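Local coordinates for protein methyltransferase (Streptomyces regensis, PDB 5N5D) that probably methylates a hydroxyl group during the biosynthesis of tomaymycin, using S-adenosylmethionine as the methyl donor, at residues L28-Q33 with A103-E108; L40-V45 with G212-D217; K51-L56 with M139-A144; I65-T70 with Y74-L79. One frame throughout, in Å; residues are numbered along the deposited sequence. Where two conformers were deposited one is given.

Following the chain from the N terminus, residues 28-33, 40-45, 51-56 and 65-70 open four contacts in turn. Opening last and closing first, at 74-79, contact 4 falls within the spans of all three others. Contact 1 closes at 103-108, contact 3 at 139-144 and contact 2 last, at 212-217; contact 3 therefore lies wholly within contact 2, whereas contact 1 crosses both. Contacts 3 and 4 share the central sheet and, with contact 2, reach the S-adenosylmethionine. Contact 2 joins the loop before helix 47-60 to the turn between strands 203-211 and 217-224. Contact 1 ties helix 26-31 to helix 96-108, and its L28 packs on Y74, I77 and W78 of contact 4.

Contact 1. Residues L28-Q33 with A103-E108; sequences LSKAAQ and ASRLAE
E108 OE2 is gripped by two cationic nitrogens, K30 NZ at 2.8 Å from the facing helix and R105 NH2 at 2.9 Å from one turn earlier on its own helix. They reach this oxygen from opposite faces of the carboxylate plane. The R105 bond is nearly straight (172° at the hydrogen), and a second one, R105 NE to E108 OE1 at 2.8 Å, completes a side-on, two-nitrogen grip that should restrict rotation of both groups. Both carboxylate oxygens lie close to the guanidinium plane, but the two planes are inclined, so that the R105 nitrogens stand out of the carboxylate plane. K30 crosses E108 at about a right angle, and its CE passes over one face of the guanidinium. K30 was modelled in two conformers, so its bond to E108 belongs to the one described and is less certain than the arginine pair. R105 folds back through bends at chi2 (-66°) and chi3 (82°), which lay its aliphatic part against A31: CD is 3.4 Å from A31 N, and CG is 3.8 Å from A31 CB. A water adds a looser link, donating to K30 O at 2.8 Å and accepting only a weak bond from R105 NH1. Farther in, L28 and L106 both pack on I77 of helix 74-80, which lies under the two segments. The polar layer outside is a three-residue salt-bridge network, i to i+3 within helix 96-108 and extended by K30 from helix 26-31, joining the N-terminal helical part to the Rossmann-like methyltransferase core.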
# COMPACT_ATOMS: atom_id res chain seq x y z
N LEU A 28 15.40 -2.57 -15.64
CA LEU A 28 15.06 -2.97 -14.27
C LEU A 28 15.86 -4.18 -13.83
O LEU A 28 16.36 -4.21 -12.70
CB LEU A 28 13.56 -3.26 -14.17
CG LEU A 28 12.65 -2.04 -14.06
CD1 LEU A 28 11.19 -2.44 -14.26
CD2 LEU A 28 12.83 -1.34 -12.72
N SER A 29 15.98 -5.19 -14.68
CA SER A 29 16.73 -6.38 -14.29
C SER A 29 18.19 -6.06 -14.04
O SER A 29 18.82 -6.66 -13.16
CB SER A 29 16.59 -7.47 -15.36
OG SER A 29 17.10 -7.04 -16.60
N LYS A 30 18.76 -5.11 -14.80
CA LYS A 30 20.14 -4.69 -14.56
C LYS A 30 20.24 -3.86 -13.29
O LYS A 30 21.16 -4.07 -12.48
CB LYS A 30 20.67 -3.90 -15.76
CG LYS A 30 20.85 -4.71 -17.04
CD LYS A 30 21.35 -3.86 -18.22
CE LYS A 30 22.80 -3.42 -18.04
NZ LYS A 30 23.35 -2.78 -19.27
N ALA A 31 19.32 -2.91 -13.10
CA ALA A 31 19.34 -2.08 -11.90
C ALA A 31 19.24 -2.95 -10.65
O ALA A 31 19.86 -2.63 -9.62
CB ALA A 31 18.19 -1.07 -11.94
N ALA A 32 18.48 -4.04 -10.72
CA ALA A 32 18.31 -4.91 -9.56
C ALA A 32 19.62 -5.58 -9.13
O ALA A 32 19.68 -6.10 -8.01
CB ALA A 32 17.28 -5.99 -9.87
N GLN A 33 20.65 -5.59 -9.98
CA GLN A 33 21.92 -6.23 -9.67
C GLN A 33 22.99 -5.23 -9.24
O GLN A 33 24.16 -5.60 -9.12
CB GLN A 33 22.41 -7.04 -10.87
CG GLN A 33 21.40 -8.09 -11.37
CD GLN A 33 21.14 -9.18 -10.35
OE1 GLN A 33 21.94 -9.41 -9.45
NE2 GLN A 33 20.01 -9.87 -10.50
N ALA A 103 22.32 6.42 -13.28
CA ALA A 103 22.15 7.21 -14.50
C ALA A 103 22.12 6.31 -15.73
O ALA A 103 21.32 6.53 -16.65
CB ALA A 103 23.27 8.24 -14.61
N SER A 104 22.99 5.30 -15.76
CA SER A 104 23.01 4.39 -16.90
C SER A 104 21.72 3.59 -17.00
O SER A 104 21.20 3.37 -18.10
CB SER A 104 24.21 3.45 -16.78
OG SER A 104 25.43 4.18 -16.86
N ARG A 105 21.19 3.14 -15.86
CA ARG A 105 19.93 2.40 -15.85
C ARG A 105 18.77 3.29 -16.31
O ARG A 105 17.90 2.85 -17.06
CB ARG A 105 19.63 1.85 -14.46
CG ARG A 105 20.73 1.00 -13.83
CD ARG A 105 20.94 -0.30 -14.57
NE ARG A 105 21.80 -0.16 -15.75
CZ ARG A 105 23.12 -0.07 -15.70
NH1 ARG A 105 23.76 -0.09 -14.54
NH2 ARG A 105 23.82 0.03 -16.83
N LEU A 106 18.73 4.53 -15.82
CA LEU A 106 17.63 5.41 -16.19
C LEU A 106 17.64 5.73 -17.68
O LEU A 106 16.58 5.86 -18.30
CB LEU A 106 17.69 6.69 -15.36
CG LEU A 106 17.44 6.44 -13.86
CD1 LEU A 106 17.95 7.62 -13.04
CD2 LEU A 106 15.96 6.19 -13.59
N ALA A 107 18.83 5.84 -18.27
CA ALA A 107 18.93 6.02 -19.71
C ALA A 107 18.42 4.78 -20.45
O ALA A 107 17.63 4.89 -21.39
CB ALA A 107 20.37 6.32 -20.10
N GLU A 108 18.87 3.59 -20.02
CA GLU A 108 18.38 2.35 -20.61
C GLU A 108 16.86 2.25 -20.50
O GLU A 108 16.19 1.74 -21.40
CB GLU A 108 19.03 1.15 -19.93
CG GLU A 108 20.53 1.00 -20.18
CD GLU A 108 21.23 0.08 -19.18
OE1 GLU A 108 20.57 -0.39 -18.23
OE2 GLU A 108 22.44 -0.17 -19.36
O HOH W 1 23.21 -2.15 -12.06

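Contact 2. Residues L40-V45 with G212-D217. With SAM (S-adenosylmethionine), chain H.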
# COMPACT_ATOMS: atom_id res chain seq x y z
N LEU A 40 27.79 -5.26 -2.12
CA LEU A 40 26.88 -4.86 -1.07
C LEU A 40 25.70 -5.82 -1.00
O LEU A 40 25.41 -6.53 -1.97
CB LEU A 40 26.34 -3.44 -1.31
CG LEU A 40 27.34 -2.29 -1.27
CD1 LEU A 40 26.65 -1.01 -1.68
CD2 LEU A 40 27.95 -2.16 0.11
N PRO A 41 25.00 -5.86 0.13
CA PRO A 41 23.71 -6.56 0.17
C PRO A 41 22.74 -5.89 -0.79
O PRO A 41 22.94 -4.76 -1.23
CB PRO A 41 23.26 -6.42 1.63
CG PRO A 41 24.45 -5.92 2.39
CD PRO A 41 25.29 -5.18 1.41
N ASP A 42 21.67 -6.61 -1.11
CA ASP A 42 20.63 -6.09 -2.01
C ASP A 42 19.81 -5.05 -1.27
O ASP A 42 18.94 -5.38 -0.46
CB ASP A 42 19.74 -7.22 -2.52
CG ASP A 42 18.61 -6.71 -3.39
OD1 ASP A 42 18.62 -5.51 -3.76
OD2 ASP A 42 17.70 -7.51 -3.71
N LEU A 43 20.08 -3.78 -1.56
CA LEU A 43 19.44 -2.66 -0.88
C LEU A 43 18.19 -2.16 -1.58
O LEU A 43 17.49 -1.30 -1.03
CB LEU A 43 20.42 -1.50 -0.74
CG LEU A 43 21.76 -1.81 -0.08
CD1 LEU A 43 22.61 -0.55 -0.01
CD2 LEU A 43 21.55 -2.40 1.31
N ALA A 44 17.89 -2.66 -2.78
CA ALA A 44 16.78 -2.13 -3.56
C ALA A 44 15.45 -2.70 -3.09
O ALA A 44 15.38 -3.82 -2.57
CB ALA A 44 16.97 -2.46 -5.04
N VAL A 45 14.39 -1.92 -3.28
CA VAL A 45 13.05 -2.47 -3.12
C VAL A 45 12.93 -3.70 -4.01
O VAL A 45 13.57 -3.79 -5.07
CB VAL A 45 11.96 -1.44 -3.45
CG1 VAL A 45 12.00 -0.28 -2.46
CG2 VAL A 45 12.09 -0.94 -4.88
N GLY A 212 8.75 -11.17 2.41
CA GLY A 212 9.02 -11.40 1.01
C GLY A 212 10.51 -11.56 0.80
O GLY A 212 11.25 -11.86 1.74
N THR A 213 10.95 -11.35 -0.44
CA THR A 213 12.35 -11.55 -0.78
C THR A 213 13.30 -10.64 -0.01
O THR A 213 14.50 -10.93 0.05
CB THR A 213 12.57 -11.35 -2.28
OG1 THR A 213 12.20 -10.01 -2.64
CG2 THR A 213 11.76 -12.34 -3.09
N LYS A 214 12.81 -9.56 0.59
CA LYS A 214 13.65 -8.67 1.39
C LYS A 214 13.69 -9.08 2.85
O LYS A 214 14.40 -8.44 3.64
CB LYS A 214 13.16 -7.23 1.27
CG LYS A 214 13.10 -6.69 -0.15
CD LYS A 214 14.47 -6.63 -0.81
CE LYS A 214 15.34 -5.54 -0.19
NZ LYS A 214 16.60 -5.33 -0.95
N GLY A 215 12.98 -10.13 3.23
CA GLY A 215 12.85 -10.50 4.62
C GLY A 215 11.78 -9.67 5.31
O GLY A 215 10.94 -9.04 4.68
N TYR A 216 11.84 -9.68 6.64
CA TYR A 216 10.87 -8.98 7.47
C TYR A 216 11.25 -7.51 7.61
O TYR A 216 12.36 -7.19 8.06
CB TYR A 216 10.81 -9.66 8.84
CG TYR A 216 10.08 -8.92 9.94
CD1 TYR A 216 8.76 -8.52 9.79
CD2 TYR A 216 10.71 -8.67 11.15
CE1 TYR A 216 8.09 -7.87 10.81
CE2 TYR A 216 10.05 -8.02 12.17
CZ TYR A 216 8.74 -7.62 12.00
OH TYR A 216 8.08 -6.98 13.02
N ASP A 217 10.33 -6.63 7.22
CA ASP A 217 10.54 -5.19 7.38
C ASP A 217 9.17 -4.51 7.28
O ASP A 217 8.14 -5.12 7.58
CB ASP A 217 11.56 -4.71 6.33
CG ASP A 217 12.27 -3.44 6.74
OD1 ASP A 217 11.89 -2.84 7.76
OD2 ASP A 217 13.22 -3.05 6.03
N SAM H . 15.83 3.45 -3.16
CA SAM H . 16.78 2.44 -3.68
C SAM H . 16.00 1.28 -4.38
O SAM H . 14.98 0.85 -3.78
OXT SAM H . 16.44 0.86 -5.47
CB SAM H . 17.66 1.88 -2.55
CG SAM H . 18.25 2.99 -1.68
SD SAM H . 19.41 2.23 -0.52
CE SAM H . 18.30 1.49 0.61
C5' SAM H . 19.95 3.65 0.50
C4' SAM H . 20.81 4.63 -0.28
O4' SAM H . 20.92 5.88 0.44
C3' SAM H . 22.24 4.16 -0.56
O3' SAM H . 22.48 4.20 -1.96
C2' SAM H . 23.11 5.13 0.24
O2' SAM H . 24.35 5.42 -0.39
C1' SAM H . 22.23 6.37 0.27
N9 SAM H . 22.51 7.31 1.35
C8 SAM H . 22.85 7.01 2.64
N7 SAM H . 22.98 8.06 3.41
C5 SAM H . 22.72 9.13 2.56
C6 SAM H . 22.67 10.52 2.77
N6 SAM H . 22.92 11.10 3.95
N1 SAM H . 22.36 11.31 1.72
C2 SAM H . 22.12 10.73 0.54
N3 SAM H . 22.13 9.43 0.22
C4 SAM H . 22.44 8.68 1.29
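Neither segment is regular where D42 and A44 meet K214: the chain at 40-45 turns round D42, whose OD1 accepts from A44 N at 3.1 Å as an Asx turn, while G212 to G215 make a type I beta turn that carries K214. K214 supplies the whole of its side of the contact. Bends at chi2 (-64°) and chi3 (-70°) bring its NZ into the hollow of the facing turn, where it is modelled as donating to A44 O at 2.5 Å and to D42 O at 2.4 Å. Both separations are very short and their exact lengths doubtful, though NZ plainly lies between two carbonyl oxygens. The approach to A44 O is tilted out of the carbonyl plane. The D42 carboxylate crosses the lysine chain at about a right angle and forms a longer salt bridge, OD1 to NZ at 3.5 Å. V45 N donates to the carboxylate O of S-adenosylmethionine at 2.9 Å, almost straight, and L43 O lies 3.3 Å from its CE, the methyl to be transferred. K214, on the turn between strands 203-211 and 217-224, thus meets a loop forming one wall of the S-adenosylmethionine pocket, at the methionine end.

Contact 3. Residues K51-L56 with M139-A144; sequences KLLHLL and MVFVDA. With SAM (S-adenosylmethionine), chain H.
The CH-pi contact is made by L53, whose CD1 sits over one face of the F141 ring, 3.7 Å from its centroid and offset toward the rim. The two side chains cross at about a right angle, and L53 CD2 lies 3.8 Å from F141 CD1. D143 CB covers the other face, so the phenyl is sandwiched between a helix residue and its own strand's continuation. F141 swings into this slot with CG opposite the backbone N (chi1 -179°).

The other contacts are van der Waals ones made by M139, which reaches out fully extended and ends in CE, 3.8 Å from the backbone carbonyl L53 O, 4.0 Å from L53 CD2 and 4.3 Å from L56 CB. Helix 47-60 here runs nearly antiparallel to strand 139-142 (160°), with axes 10.7 Å apart. This is the helix-on-sheet layer of the Rossmann-like methyltransferase fold, in which 139-142 is the fourth strand in sequence, beside 64-68. L79 of helix 74-80 and V167 of strand 165-169 also touch L53.

No hydrogen bond crosses between the two segments; the polar contact with the ligand lies just past the strand's C-terminal end. D143 OD2 accepts from the amino N of S-adenosylmethionine at 2.8 Å, while D143 OD1 lies 3.4 Å from the methyl CE. Helix 47-60 also faces the second subunit: L56 packs on L56 of that chain, and K51 NZ, at the other end of the segment, donates to A205 O and T204 OG1 of that subunit.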
# COMPACT_ATOMS: atom_id res chain seq x y z
N LYS A 51 6.83 -1.99 -7.76
CA LYS A 51 5.56 -1.86 -8.46
C LYS A 51 4.54 -1.13 -7.59
O LYS A 51 3.76 -0.30 -8.09
CB LYS A 51 5.04 -3.24 -8.87
CG LYS A 51 3.75 -3.24 -9.69
CD LYS A 51 4.00 -2.98 -11.15
CE LYS A 51 2.72 -3.02 -11.99
NZ LYS A 51 2.30 -4.38 -12.45
N LEU A 52 4.52 -1.41 -6.28
CA LEU A 52 3.60 -0.69 -5.41
C LEU A 52 3.91 0.81 -5.39
O LEU A 52 2.99 1.63 -5.46
CB LEU A 52 3.65 -1.26 -3.99
CG LEU A 52 2.71 -0.56 -3.01
CD1 LEU A 52 1.25 -0.56 -3.50
CD2 LEU A 52 2.82 -1.20 -1.64
N LEU A 53 5.19 1.18 -5.29
CA LEU A 53 5.55 2.60 -5.37
C LEU A 53 5.04 3.22 -6.66
O LEU A 53 4.46 4.31 -6.66
CB LEU A 53 7.07 2.76 -5.28
CG LEU A 53 7.74 2.60 -3.93
CD1 LEU A 53 9.26 2.63 -4.11
CD2 LEU A 53 7.29 3.71 -2.99
N HIS A 54 5.26 2.52 -7.77
CA HIS A 54 4.79 2.95 -9.08
C HIS A 54 3.28 3.19 -9.08
O HIS A 54 2.80 4.22 -9.56
CB HIS A 54 5.21 1.88 -10.08
CG HIS A 54 4.68 2.06 -11.47
ND1 HIS A 54 5.30 2.87 -12.40
CD2 HIS A 54 3.65 1.48 -12.11
CE1 HIS A 54 4.66 2.79 -13.55
NE2 HIS A 54 3.65 1.95 -13.40
N LEU A 55 2.53 2.23 -8.53
CA LEU A 55 1.07 2.34 -8.53
C LEU A 55 0.59 3.45 -7.61
O LEU A 55 -0.38 4.15 -7.94
CB LEU A 55 0.45 1.00 -8.13
CG LEU A 55 0.70 -0.15 -9.12
CD1 LEU A 55 0.11 -1.43 -8.58
CD2 LEU A 55 0.10 0.17 -10.50
N LEU A 56 1.23 3.64 -6.46
CA LEU A 56 0.87 4.75 -5.59
C LEU A 56 1.07 6.08 -6.29
O LEU A 56 0.21 6.97 -6.20
CB LEU A 56 1.70 4.70 -4.30
CG LEU A 56 1.38 3.54 -3.36
CD1 LEU A 56 2.44 3.45 -2.27
CD2 LEU A 56 -0.01 3.66 -2.75
N MET A 139 4.73 13.52 -4.31
CA MET A 139 5.08 12.28 -3.65
C MET A 139 6.54 12.35 -3.25
O MET A 139 7.37 12.90 -3.98
CB MET A 139 4.83 11.07 -4.56
CG MET A 139 5.22 9.74 -3.94
SD MET A 139 4.61 8.37 -4.95
CE MET A 139 5.30 6.97 -4.08
N VAL A 140 6.85 11.80 -2.07
CA VAL A 140 8.21 11.72 -1.57
C VAL A 140 8.47 10.28 -1.13
O VAL A 140 7.68 9.72 -0.37
CB VAL A 140 8.45 12.67 -0.38
CG1 VAL A 140 9.90 12.62 0.04
CG2 VAL A 140 8.04 14.08 -0.75
N PHE A 141 9.56 9.70 -1.61
CA PHE A 141 10.01 8.38 -1.17
C PHE A 141 11.32 8.56 -0.41
O PHE A 141 12.31 9.03 -0.97
CB PHE A 141 10.20 7.44 -2.37
CG PHE A 141 10.64 6.05 -1.99
CD1 PHE A 141 10.07 5.37 -0.92
CD2 PHE A 141 11.63 5.41 -2.72
CE1 PHE A 141 10.48 4.08 -0.60
CE2 PHE A 141 12.04 4.12 -2.40
CZ PHE A 141 11.46 3.46 -1.33
N VAL A 142 11.30 8.18 0.87
CA VAL A 142 12.44 8.32 1.76
C VAL A 142 13.02 6.93 1.97
O VAL A 142 12.38 6.06 2.58
CB VAL A 142 12.04 8.95 3.10
CG1 VAL A 142 13.27 9.17 3.98
CG2 VAL A 142 11.26 10.24 2.87
N ASP A 143 14.23 6.71 1.47
CA ASP A 143 14.87 5.41 1.50
C ASP A 143 16.38 5.60 1.51
O ASP A 143 17.11 5.09 0.66
CB ASP A 143 14.42 4.57 0.31
CG ASP A 143 14.92 3.13 0.38
OD1 ASP A 143 15.23 2.65 1.49
OD2 ASP A 143 14.98 2.48 -0.69
N ALA A 144 16.88 6.35 2.49
CA ALA A 144 18.32 6.56 2.62
C ALA A 144 18.76 6.09 4.00
O ALA A 144 18.44 4.97 4.41
CB ALA A 144 18.67 8.03 2.36
N SAM H . 15.83 3.45 -3.16
CA SAM H . 16.78 2.44 -3.68
C SAM H . 16.00 1.28 -4.38
O SAM H . 14.98 0.85 -3.78
OXT SAM H . 16.44 0.86 -5.47
CB SAM H . 17.66 1.88 -2.55
CG SAM H . 18.25 2.99 -1.68
SD SAM H . 19.41 2.23 -0.52
CE SAM H . 18.30 1.49 0.61
C5' SAM H . 19.95 3.65 0.50
C4' SAM H . 20.81 4.63 -0.28
O4' SAM H . 20.92 5.88 0.44
C3' SAM H . 22.24 4.16 -0.56
O3' SAM H . 22.48 4.20 -1.96
C2' SAM H . 23.11 5.13 0.24
O2' SAM H . 24.35 5.42 -0.39
C1' SAM H . 22.23 6.37 0.27
N9 SAM H . 22.51 7.31 1.35
C8 SAM H . 22.85 7.01 2.64
N7 SAM H . 22.98 8.06 3.41
C5 SAM H . 22.72 9.13 2.56
C6 SAM H . 22.67 10.52 2.77
N6 SAM H . 22.92 11.10 3.95
N1 SAM H . 22.36 11.31 1.72
C2 SAM H . 22.12 10.73 0.54
N3 SAM H . 22.13 9.43 0.22
C4 SAM H . 22.44 8.68 1.29

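Contact 4. Residues I65-T70 with Y74-L79. With SAM (S-adenosylmethionine), chain H.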
# COMPACT_ATOMS: atom_id res chain seq x y z
N ILE A 65 8.01 14.04 -8.22
CA ILE A 65 8.34 13.06 -7.19
C ILE A 65 9.74 13.34 -6.67
O ILE A 65 10.66 13.62 -7.46
CB ILE A 65 8.24 11.62 -7.73
CG1 ILE A 65 6.84 11.35 -8.27
CG2 ILE A 65 8.62 10.62 -6.65
CD1 ILE A 65 6.68 10.00 -8.95
N LEU A 66 9.92 13.26 -5.35
CA LEU A 66 11.21 13.39 -4.71
C LEU A 66 11.61 12.04 -4.12
O LEU A 66 10.81 11.42 -3.41
CB LEU A 66 11.17 14.45 -3.61
CG LEU A 66 12.39 14.57 -2.69
CD1 LEU A 66 13.64 14.97 -3.48
CD2 LEU A 66 12.11 15.55 -1.58
N GLU A 67 12.83 11.59 -4.42
CA GLU A 67 13.37 10.36 -3.88
C GLU A 67 14.66 10.65 -3.14
O GLU A 67 15.56 11.29 -3.69
CB GLU A 67 13.62 9.33 -4.99
CG GLU A 67 14.33 8.06 -4.53
CD GLU A 67 14.49 7.07 -5.67
OE1 GLU A 67 15.23 7.39 -6.63
OE2 GLU A 67 13.87 6.00 -5.60
N ILE A 68 14.75 10.17 -1.91
CA ILE A 68 15.94 10.32 -1.08
C ILE A 68 16.57 8.94 -0.98
O ILE A 68 16.07 8.08 -0.25
CB ILE A 68 15.61 10.91 0.30
CG1 ILE A 68 14.86 12.23 0.13
CG2 ILE A 68 16.89 11.12 1.10
CD1 ILE A 68 14.27 12.78 1.40
N GLY A 69 17.65 8.72 -1.73
CA GLY A 69 18.33 7.43 -1.76
C GLY A 69 18.20 6.69 -3.07
O GLY A 69 17.49 5.68 -3.15
N THR A 70 18.92 7.15 -4.10
CA THR A 70 18.84 6.56 -5.43
C THR A 70 19.38 5.13 -5.46
O THR A 70 18.82 4.27 -6.15
CB THR A 70 19.63 7.39 -6.44
OG1 THR A 70 19.40 8.78 -6.23
CG2 THR A 70 19.24 7.01 -7.86
N TYR A 74 16.91 1.38 -9.07
CA TYR A 74 15.82 0.42 -9.24
C TYR A 74 14.48 1.05 -8.86
O TYR A 74 13.55 1.09 -9.67
CB TYR A 74 16.07 -0.86 -8.43
CG TYR A 74 15.00 -1.87 -8.72
CD1 TYR A 74 15.11 -2.73 -9.81
CD2 TYR A 74 13.84 -1.93 -7.96
CE1 TYR A 74 14.11 -3.63 -10.12
CE2 TYR A 74 12.84 -2.83 -8.25
CZ TYR A 74 12.97 -3.68 -9.34
OH TYR A 74 11.97 -4.57 -9.64
N SER A 75 14.36 1.56 -7.63
CA SER A 75 13.14 2.26 -7.28
C SER A 75 12.92 3.47 -8.18
O SER A 75 11.78 3.80 -8.52
CB SER A 75 13.17 2.69 -5.81
OG SER A 75 14.32 3.46 -5.52
N SER A 76 14.01 4.13 -8.61
CA SER A 76 13.91 5.33 -9.43
C SER A 76 13.20 5.05 -10.75
O SER A 76 12.38 5.85 -11.20
CB SER A 76 15.31 5.89 -9.69
OG SER A 76 16.11 5.84 -8.52
N ILE A 77 13.51 3.92 -11.38
CA ILE A 77 12.86 3.58 -12.65
C ILE A 77 11.36 3.43 -12.44
O ILE A 77 10.55 3.95 -13.21
CB ILE A 77 13.47 2.31 -13.25
CG1 ILE A 77 14.91 2.56 -13.70
CG2 ILE A 77 12.64 1.82 -14.44
CD1 ILE A 77 15.68 1.29 -14.00
N TRP A 78 10.97 2.70 -11.39
CA TRP A 78 9.55 2.50 -11.12
C TRP A 78 8.84 3.83 -10.88
O TRP A 78 7.72 4.04 -11.36
CB TRP A 78 9.35 1.58 -9.92
CG TRP A 78 9.49 0.12 -10.25
CD1 TRP A 78 10.47 -0.73 -9.83
CD2 TRP A 78 8.60 -0.66 -11.06
NE1 TRP A 78 10.24 -2.00 -10.32
CE2 TRP A 78 9.10 -1.98 -11.09
CE3 TRP A 78 7.43 -0.37 -11.77
CZ2 TRP A 78 8.47 -3.00 -11.80
CZ3 TRP A 78 6.81 -1.39 -12.47
CH2 TRP A 78 7.33 -2.69 -12.48
N LEU A 79 9.47 4.73 -10.14
CA LEU A 79 8.85 6.02 -9.86
C LEU A 79 8.77 6.87 -11.12
O LEU A 79 7.74 7.48 -11.41
CB LEU A 79 9.61 6.75 -8.77
CG LEU A 79 9.45 6.18 -7.36
CD1 LEU A 79 10.46 6.83 -6.44
CD2 LEU A 79 8.04 6.38 -6.84
N SAM H . 15.83 3.45 -3.16
CA SAM H . 16.78 2.44 -3.68
C SAM H . 16.00 1.28 -4.38
O SAM H . 14.98 0.85 -3.78
OXT SAM H . 16.44 0.86 -5.47
CB SAM H . 17.66 1.88 -2.55
CG SAM H . 18.25 2.99 -1.68
SD SAM H . 19.41 2.23 -0.52
CE SAM H . 18.30 1.49 0.61
C5' SAM H . 19.95 3.65 0.50
C4' SAM H . 20.81 4.63 -0.28
O4' SAM H . 20.92 5.88 0.44
C3' SAM H . 22.24 4.16 -0.56
O3' SAM H . 22.48 4.20 -1.96
C2' SAM H . 23.11 5.13 0.24
O2' SAM H . 24.35 5.42 -0.39
C1' SAM H . 22.23 6.37 0.27
N9 SAM H . 22.51 7.31 1.35
C8 SAM H . 22.85 7.01 2.64
N7 SAM H . 22.98 8.06 3.41
C5 SAM H . 22.72 9.13 2.56
C6 SAM H . 22.67 10.52 2.77
N6 SAM H . 22.92 11.10 3.95
N1 SAM H . 22.36 11.31 1.72
C2 SAM H . 22.12 10.73 0.54
N3 SAM H . 22.13 9.43 0.22
C4 SAM H . 22.44 8.68 1.29
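E67 and L79 meet beside I65, and these three bury most of the surface. E67 stretches its chain straight out from the strand (chi1 174°, chi2 178°), delivering the carboxylate to the start of the helix. There S76 OG donates to OE1 at 2.6 Å, on the syn lone pair, and S75 OG to OE2 at 2.6 Å, on the syn side but tilted out of the plane. Two consecutive serines thus clasp the buried carboxylate, and T91 OG1 of the next strand is also bonded to OE1. With its hydrogen spent on E67, S75 OG accepts from the amino N of S-adenosylmethionine at 2.8 Å, so E67 is a second-shell residue that probably positions S75 OG for the ligand. G69 O takes the same amino group at 2.8 Å, and S75 N donates to the ligand's OXT. L79 CD1 closes under the carboxylate, 3.6 Å from E67 OE2, and I65 CG2 lies 4.2 Å from L79 CD1. This is the first beta-alpha-beta unit of the fold, with its glycine-rich loop; strand 64-68 lies between 88-93 and 139-142, and helix 74-80 is flanked by helices 47-60, 26-31 and 96-108.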